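Local atomic coordinates of nadb-ler3 (Gallus gallus, PDB entry 3WXB), a protein that acts as an NAD(P)H-dependent carbonyl reductase of the short-chain dehydrogenase/reductase family, using a bound nicotinamide cofactor to reduce carbonyl compounds. Residues Leu40-His45 and Gly253-Leu258; Leu146-Phe151 and Arg210-Gly215. All blocks are in the same frame, centred on the assembly; numbering follows the deposited sequence.

From the N terminus, the chain first enters residues 40-45, on helix 37-47, and leaves interaction 1 open. It then reaches 146-151 on the long helix 130-160. After 58 intervening residues, including strand 173-177, residues 210-215 of helix 196-216 close interaction 2. Only when the chain arrives at 253-258, on helix 247-260, does interaction 1 close, after 207 intervening residues; the shorter loop therefore lies wholly within the longer one. The two contacts sit on opposite sides of the chain's centre, their own centres about 21 Å apart. Interaction 1 joins two helices on one face of the parallel sheet; interaction 2 pairs two on the opposite face, where they also meet the second subunit.

Interaction 1: Leu40-His45 and Gly253-Leu258; sequences LGFVQH and GMLKVL
Leu255 CD1 lies at the edge of the Phe42 ring, in its plane, while Leu255 CD2 and Met254 CE approach obliquely. The leucine takes the CD1/CE1 side, with CD2 3.5 Å from Phe42 CE1 and CD1 3.9 Å from the same ring atom. The methionine takes the far end, where its CE stands 3.5 Å from Phe42 CZ and its SD 3.8 Å from that carbon. The sulfur is 5.1 Å from the ring centroid and 70° off the ring normal, an oblique Met-aromatic contact. A bend at chi3 (-75°) turns the terminal methyl of Met254 toward Phe42 CZ and CE2, and the two side chains cross at about a right angle. No hydrogen bond passes between the segments, so the join is apolar and buried. Nearby, His45 NE2 is hydrogen-bonded to Asp248 OD1, a polar tie between the same two helices. Both Phe42 and Met254 also rest on Ile177 of strand 173-177. Phe42 lies close to the cofactor-binding residues Ile38 and Asn116, and the Met254 side chain is about 7 Å from the bound NADPH. Such packing, between the helix after the first strand and the helix before the last, belongs to the helical layer flanking the parallel sheet of a Rossmann fold.

Interaction 2: Leu146-Phe151 and Arg210-Gly215; sequences LLSQAF and RCQSMG
Two helical segments face each other at Ser148 and Gln212, whose CA atoms, 8.9 Å apart, are the closest CA pair of the two segments. They lie on helices 130-160 and 196-216, the pair that in many short-chain dehydrogenases/reductases builds a four-helix bundle with its partner subunit; the contacts here are consistent with that. The join is slight, 59 Å² in all, and rests on two buried side chains directed at each other. Gln212 does the spanning: its CG stands beside the backbone N (chi1 -74°) and the chain beyond is extended, which carries the amide across to the serine. The model puts OE1 3.0 Å from Ser148 OG, but the amide is probably turned over, and what passes between the two groups stays doubtful. The serine hydroxyl has a surer partner in Pro144 O, one turn earlier on its own helix. Beneath, Ser148 and Gln212 both lean on Ile174 of strand 173-177, which seats the pair against the central sheet. On the outer side the second subunit takes part: Gln149 NE2 hydrogen-bonds to Ile125 O and Glu128 O of that chain, and Arg210 and Met214 pack on its Leu187. Within 210-215, Arg210 O accepts two bonds: one from Met214 N at 3.2 Å, the regular helical bond, and a shorter one of 2.7 Å from Ser213 OG, which meets the carbonyl at a C=O···O angle of 131° and is tilted 19° from its plane.

Interaction 1: Leu40-His45 and Gly253-Leu258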
ATOM      1  N   LEU A  40     -22.363   3.222   8.737  1.00 27.58           N
ATOM      2  CA  LEU A  40     -23.673   3.470   9.399  1.00 33.53           C
ATOM      3  C   LEU A  40     -23.601   3.186  10.916  1.00 31.10           C
ATOM      4  O   LEU A  40     -24.082   4.009  11.724  1.00 30.47           O
ATOM      5  CB  LEU A  40     -24.824   2.693   8.721  1.00 32.46           C
ATOM      6  CG  LEU A  40     -26.243   2.926   9.301  1.00 32.50           C
ATOM      7  CD1 LEU A  40     -26.666   4.410   9.241  1.00 33.97           C
ATOM      8  CD2 LEU A  40     -27.254   2.017   8.616  1.00 31.62           C
ATOM      9  N   GLY A  41     -22.966   2.067  11.293  1.00 29.43           N
ATOM     10  CA  GLY A  41     -22.674   1.787  12.703  1.00 29.54           C
ATOM     11  C   GLY A  41     -21.972   2.936  13.429  1.00 30.19           C
ATOM     12  O   GLY A  41     -22.389   3.346  14.518  1.00 31.27           O
ATOM     13  N   PHE A  42     -20.912   3.480  12.832  1.00 27.36           N
ATOM     14  CA  PHE A  42     -20.247   4.610  13.431  1.00 28.77           C
ATOM     15  C   PHE A  42     -21.229   5.739  13.736  1.00 32.48           C
ATOM     16  O   PHE A  42     -21.207   6.315  14.856  1.00 29.68           O
ATOM     17  CB  PHE A  42     -19.100   5.148  12.565  1.00 26.13           C
ATOM     18  CG  PHE A  42     -17.772   4.459  12.844  1.00 29.98           C
ATOM     19  CD1 PHE A  42     -17.172   4.586  14.099  1.00 28.74           C
ATOM     20  CD2 PHE A  42     -17.134   3.697  11.866  1.00 23.77           C
ATOM     21  CE1 PHE A  42     -15.965   3.953  14.373  1.00 29.14           C
ATOM     22  CE2 PHE A  42     -15.923   3.054  12.105  1.00 25.71           C
ATOM     23  CZ  PHE A  42     -15.316   3.202  13.410  1.00 23.96           C
ATOM     24  N   VAL A  43     -22.091   6.044  12.764  1.00 28.24           N
ATOM     25  CA  VAL A  43     -23.062   7.166  12.924  1.00 29.66           C
ATOM     26  C   VAL A  43     -24.016   6.934  14.082  1.00 30.92           C
ATOM     27  O   VAL A  43     -24.165   7.830  14.948  1.00 35.98           O
ATOM     28  CB  VAL A  43     -23.778   7.536  11.593  1.00 33.06           C
ATOM     29  CG1 VAL A  43     -25.002   8.447  11.846  1.00 31.92           C
ATOM     30  CG2 VAL A  43     -22.742   8.269  10.702  1.00 31.35           C
ATOM     31  N   GLN A  44     -24.624   5.758  14.114  1.00 27.15           N
ATOM     32  CA  GLN A  44     -25.561   5.383  15.173  1.00 33.71           C
ATOM     33  C   GLN A  44     -24.892   5.403  16.573  1.00 36.27           C
ATOM     34  O   GLN A  44     -25.482   5.831  17.568  1.00 36.46           O
ATOM     35  CB  GLN A  44     -26.102   3.969  14.911  1.00 27.75           C
ATOM     36  CG  GLN A  44     -26.887   3.800  13.552  1.00 34.48           C
ATOM     37  CD  GLN A  44     -27.191   2.393  13.256  1.00 34.76           C
ATOM     38  OE1 GLN A  44     -26.372   1.479  13.519  1.00 43.80           O
ATOM     39  NE2 GLN A  44     -28.386   2.159  12.701  1.00 35.98           N
ATOM     40  N   HIS A  45     -23.667   4.871  16.655  1.00 35.86           N
ATOM     41  CA  HIS A  45     -22.958   4.829  17.937  1.00 33.83           C
ATOM     42  C   HIS A  45     -22.504   6.194  18.374  1.00 33.76           C
ATOM     43  O   HIS A  45     -22.564   6.525  19.606  1.00 35.57           O
ATOM     44  CB  HIS A  45     -21.808   3.801  17.903  1.00 31.45           C
ATOM     45  CG  HIS A  45     -22.285   2.390  18.041  1.00 31.24           C
ATOM     46  ND1 HIS A  45     -21.995   1.604  19.136  1.00 36.17           N
ATOM     47  CD2 HIS A  45     -23.024   1.616  17.211  1.00 32.22           C
ATOM     48  CE1 HIS A  45     -22.537   0.401  18.974  1.00 33.04           C
ATOM     49  NE2 HIS A  45     -23.174   0.391  17.815  1.00 33.42           N
ATOM     50  N   GLY A 253     -16.655  -1.651  19.982  1.00 28.88           N
ATOM     51  CA  GLY A 253     -15.254  -1.907  20.303  1.00 26.34           C
ATOM     52  C   GLY A 253     -14.327  -0.792  19.832  1.00 29.54           C
ATOM     53  O   GLY A 253     -13.516  -0.268  20.638  1.00 27.44           O
ATOM     54  N   MET A 254     -14.404  -0.423  18.528  1.00 26.80           N
ATOM     55  CA  MET A 254     -13.542   0.633  18.013  1.00 25.81           C
ATOM     56  C   MET A 254     -13.652   1.957  18.764  1.00 28.63           C
ATOM     57  O   MET A 254     -12.677   2.714  18.902  1.00 28.18           O
ATOM     58  CB  MET A 254     -13.740   0.854  16.474  1.00 24.14           C
ATOM     59  CG  MET A 254     -13.112  -0.369  15.642  1.00 24.07           C
ATOM     60  SD  MET A 254     -13.250   0.007  13.879  1.00 24.29           S
ATOM     61  CE  MET A 254     -15.031  -0.283  13.630  1.00 20.10           C
ATOM     62  N   LEU A 255     -14.856   2.290  19.182  1.00 26.66           N
ATOM     63  CA  LEU A 255     -15.025   3.552  19.841  1.00 28.67           C
ATOM     64  C   LEU A 255     -14.397   3.476  21.260  1.00 23.88           C
ATOM     65  O   LEU A 255     -13.839   4.454  21.723  1.00 25.58           O
ATOM     66  CB  LEU A 255     -16.546   3.907  19.888  1.00 27.94           C
ATOM     67  CG  LEU A 255     -17.157   4.451  18.579  1.00 32.38           C
ATOM     68  CD1 LEU A 255     -16.348   5.556  17.935  1.00 23.52           C
ATOM     69  CD2 LEU A 255     -17.095   3.358  17.601  1.00 39.10           C
ATOM     70  N   LYS A 256     -14.496   2.330  21.931  1.00 26.16           N
ATOM     71  CA  LYS A 256     -13.785   2.156  23.240  1.00 24.18           C
ATOM     72  C   LYS A 256     -12.260   2.295  23.049  1.00 26.38           C
ATOM     73  O   LYS A 256     -11.567   3.080  23.754  1.00 21.21           O
ATOM     74  CB  LYS A 256     -14.184   0.806  23.851  1.00 26.80           C
ATOM     75  CG  LYS A 256     -15.507   0.966  24.722  1.00 34.11           C
ATOM     76  CD  LYS A 256     -16.451  -0.173  24.883  1.00 37.08           C
ATOM     77  CE  LYS A 256     -15.909  -1.539  24.769  1.00 44.50           C
ATOM     78  NZ  LYS A 256     -17.173  -2.386  24.839  1.00 47.49           N
ATOM     79  N   VAL A 257     -11.746   1.622  22.001  1.00 22.87           N
ATOM     80  CA  VAL A 257     -10.353   1.781  21.608  1.00 20.38           C
ATOM     81  C   VAL A 257     -10.020   3.220  21.448  1.00 20.66           C
ATOM     82  O   VAL A 257      -9.068   3.703  22.110  1.00 24.55           O
ATOM     83  CB  VAL A 257      -9.963   0.987  20.311  1.00 19.08           C
ATOM     84  CG1 VAL A 257      -8.467   1.380  19.908  1.00 21.07           C
ATOM     85  CG2 VAL A 257     -10.114  -0.453  20.571  1.00 20.67           C
ATOM     86  N   LEU A 258     -10.756   3.982  20.632  1.00 21.56           N
ATOM     87  CA  LEU A 258     -10.370   5.411  20.427  1.00 20.08           C
ATOM     88  C   LEU A 258     -10.411   6.200  21.748  1.00 21.62           C
ATOM     89  O   LEU A 258      -9.576   7.096  21.982  1.00 24.70           O
ATOM     90  CB  LEU A 258     -11.333   6.116  19.463  1.00 22.45           C
ATOM     91  CG  LEU A 258     -11.363   5.550  18.005  1.00 24.30           C
ATOM     92  CD1 LEU A 258     -12.160   6.548  17.120  1.00 26.14           C
ATOM     93  CD2 LEU A 258      -9.979   5.331  17.454  1.00 21.96           C
TER

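Interaction 2: Leu146-Phe151 and Arg210-Gly215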
ATOM      1  N   LEU A 146      -6.512  12.350   0.327  1.00 25.93           N
ATOM      2  CA  LEU A 146      -7.082  13.591  -0.204  1.00 27.98           C
ATOM      3  C   LEU A 146      -8.087  14.206   0.751  1.00 25.12           C
ATOM      4  O   LEU A 146      -8.115  15.437   0.934  1.00 26.27           O
ATOM      5  CB  LEU A 146      -7.810  13.285  -1.528  1.00 32.21           C
ATOM      6  CG  LEU A 146      -7.049  13.382  -2.853  1.00 38.07           C
ATOM      7  CD1 LEU A 146      -5.588  13.281  -2.810  1.00 39.08           C
ATOM      8  CD2 LEU A 146      -7.661  12.490  -3.938  1.00 37.32           C
ATOM      9  N   LEU A 147      -8.874  13.351   1.363  1.00 26.30           N
ATOM     10  CA  LEU A 147      -9.850  13.784   2.376  1.00 25.34           C
ATOM     11  C   LEU A 147      -9.123  14.396   3.604  1.00 30.33           C
ATOM     12  O   LEU A 147      -9.509  15.460   4.104  1.00 26.39           O
ATOM     13  CB  LEU A 147     -10.741  12.634   2.765  1.00 27.06           C
ATOM     14  CG  LEU A 147     -11.827  12.333   1.718  1.00 29.09           C
ATOM     15  CD1 LEU A 147     -12.338  10.890   1.842  1.00 30.06           C
ATOM     16  CD2 LEU A 147     -13.054  13.328   1.875  1.00 29.05           C
ATOM     17  N   SER A 148      -8.073  13.718   4.062  1.00 26.23           N
ATOM     18  CA  SER A 148      -7.225  14.239   5.128  1.00 27.68           C
ATOM     19  C   SER A 148      -6.646  15.614   4.758  1.00 28.76           C
ATOM     20  O   SER A 148      -6.702  16.564   5.579  1.00 28.19           O
ATOM     21  CB  SER A 148      -6.134  13.205   5.506  1.00 26.03           C
ATOM     22  OG  SER A 148      -6.792  12.053   6.001  1.00 22.87           O
ATOM     23  N   GLN A 149      -6.128  15.750   3.532  1.00 24.61           N
ATOM     24  CA  GLN A 149      -5.598  17.052   3.096  1.00 28.03           C
ATOM     25  C   GLN A 149      -6.717  18.110   3.135  1.00 31.71           C
ATOM     26  O   GLN A 149      -6.498  19.229   3.595  1.00 31.28           O
ATOM     27  CB  GLN A 149      -5.045  17.014   1.677  1.00 33.31           C
ATOM     28  CG  GLN A 149      -3.669  16.421   1.512  1.00 34.60           C
ATOM     29  CD  GLN A 149      -3.354  16.154   0.021  1.00 35.49           C
ATOM     30  OE1 GLN A 149      -4.250  16.115  -0.803  1.00 34.13           O
ATOM     31  NE2 GLN A 149      -2.083  15.933  -0.291  1.00 27.93           N
ATOM     32  N   ALA A 150      -7.900  17.761   2.633  1.00 28.11           N
ATOM     33  CA  ALA A 150      -8.971  18.745   2.511  1.00 29.92           C
ATOM     34  C   ALA A 150      -9.552  19.131   3.894  1.00 30.18           C
ATOM     35  O   ALA A 150      -9.994  20.271   4.104  1.00 29.40           O
ATOM     36  CB  ALA A 150     -10.065  18.225   1.563  1.00 31.23           C
ATOM     37  N   PHE A 151      -9.537  18.193   4.852  1.00 26.39           N
ATOM     38  CA  PHE A 151     -10.028  18.506   6.170  1.00 26.55           C
ATOM     39  C   PHE A 151      -8.910  19.028   7.117  1.00 30.81           C
ATOM     40  O   PHE A 151      -9.185  19.438   8.257  1.00 31.94           O
ATOM     41  CB  PHE A 151     -10.854  17.327   6.738  1.00 26.90           C
ATOM     42  CG  PHE A 151     -12.198  17.229   6.122  1.00 29.31           C
ATOM     43  CD1 PHE A 151     -13.241  18.070   6.551  1.00 29.17           C
ATOM     44  CD2 PHE A 151     -12.428  16.395   5.033  1.00 32.72           C
ATOM     45  CE1 PHE A 151     -14.512  18.005   5.950  1.00 29.99           C
ATOM     46  CE2 PHE A 151     -13.657  16.335   4.419  1.00 28.76           C
ATOM     47  CZ  PHE A 151     -14.704  17.145   4.855  1.00 32.69           C
ATOM     48  N   ARG A 210       0.824   5.838   9.040  1.00 22.81           N
ATOM     49  CA  ARG A 210       2.136   6.057   9.608  1.00 24.50           C
ATOM     50  C   ARG A 210       2.713   7.433   9.209  1.00 27.86           C
ATOM     51  O   ARG A 210       3.127   8.187  10.058  1.00 22.09           O
ATOM     52  CB  ARG A 210       3.075   4.924   9.203  1.00 27.76           C
ATOM     53  CG  ARG A 210       4.245   4.658  10.102  1.00 36.19           C
ATOM     54  CD  ARG A 210       3.742   4.138  11.379  1.00 42.95           C
ATOM     55  NE  ARG A 210       4.644   3.340  12.171  1.00 53.45           N
ATOM     56  CZ  ARG A 210       5.870   3.676  12.507  1.00 57.74           C
ATOM     57  NH1 ARG A 210       6.396   4.782  12.053  1.00 59.62           N
ATOM     58  NH2 ARG A 210       6.592   2.887  13.284  1.00 54.64           N
ATOM     59  N   CYS A 211       2.750   7.725   7.908  1.00 22.60           N
ATOM     60  CA  CYS A 211       3.287   8.984   7.443  1.00 21.24           C
ATOM     61  C   CYS A 211       2.495  10.168   8.024  1.00 22.50           C
ATOM     62  O   CYS A 211       3.093  11.197   8.361  1.00 28.63           O
ATOM     63  CB  CYS A 211       3.306   9.097   5.878  1.00 20.25           C
ATOM     64  SG  CYS A 211       4.430   7.847   5.166  1.00 28.84           S
ATOM     65  N   GLN A 212       1.174  10.061   8.032  1.00 23.54           N
ATOM     66  CA  GLN A 212       0.309  11.090   8.596  1.00 24.43           C
ATOM     67  C   GLN A 212       0.671  11.287  10.089  1.00 23.62           C
ATOM     68  O   GLN A 212       0.796  12.416  10.551  1.00 25.88           O
ATOM     69  CB  GLN A 212      -1.150  10.669   8.451  1.00 24.78           C
ATOM     70  CG  GLN A 212      -1.725  10.763   7.021  1.00 23.74           C
ATOM     71  CD  GLN A 212      -3.173  10.303   6.904  1.00 21.27           C
ATOM     72  OE1 GLN A 212      -3.992  10.929   6.202  1.00 31.97           O
ATOM     73  NE2 GLN A 212      -3.494   9.260   7.534  1.00 21.67           N
ATOM     74  N   SER A 213       0.833  10.211  10.819  1.00 21.99           N
ATOM     75  CA  SER A 213       1.145  10.390  12.251  1.00 30.20           C
ATOM     76  C   SER A 213       2.431  11.215  12.423  1.00 28.91           C
ATOM     77  O   SER A 213       2.518  12.113  13.300  1.00 29.33           O
ATOM     78  CB  SER A 213       1.260   9.050  13.004  1.00 27.44           C
ATOM     79  OG  SER A 213       2.515   8.417  12.692  1.00 33.88           O
ATOM     80  N   MET A 214       3.397  10.961  11.543  1.00 30.77           N
ATOM     81  CA  MET A 214       4.679  11.630  11.655  1.00 32.54           C
ATOM     82  C   MET A 214       4.572  13.086  11.238  1.00 32.16           C
ATOM     83  O   MET A 214       5.044  13.944  11.967  1.00 34.51           O
ATOM     84  CB  MET A 214       5.766  10.919  10.826  1.00 27.87           C
ATOM     85  CG  MET A 214       6.097   9.554  11.331  1.00 38.13           C
ATOM     86  SD  MET A 214       7.170   9.740  12.802  1.00 40.81           S
ATOM     87  CE  MET A 214       8.689  10.322  12.037  1.00 38.79           C
ATOM     88  N   GLY A 215       4.001  13.337  10.058  1.00 28.04           N
ATOM     89  CA  GLY A 215       3.969  14.681   9.467  1.00 31.20           C
ATOM     90  C   GLY A 215       2.941  15.583  10.145  1.00 32.88           C
ATOM     91  O   GLY A 215       3.098  16.803  10.123  1.00 32.37           O
TER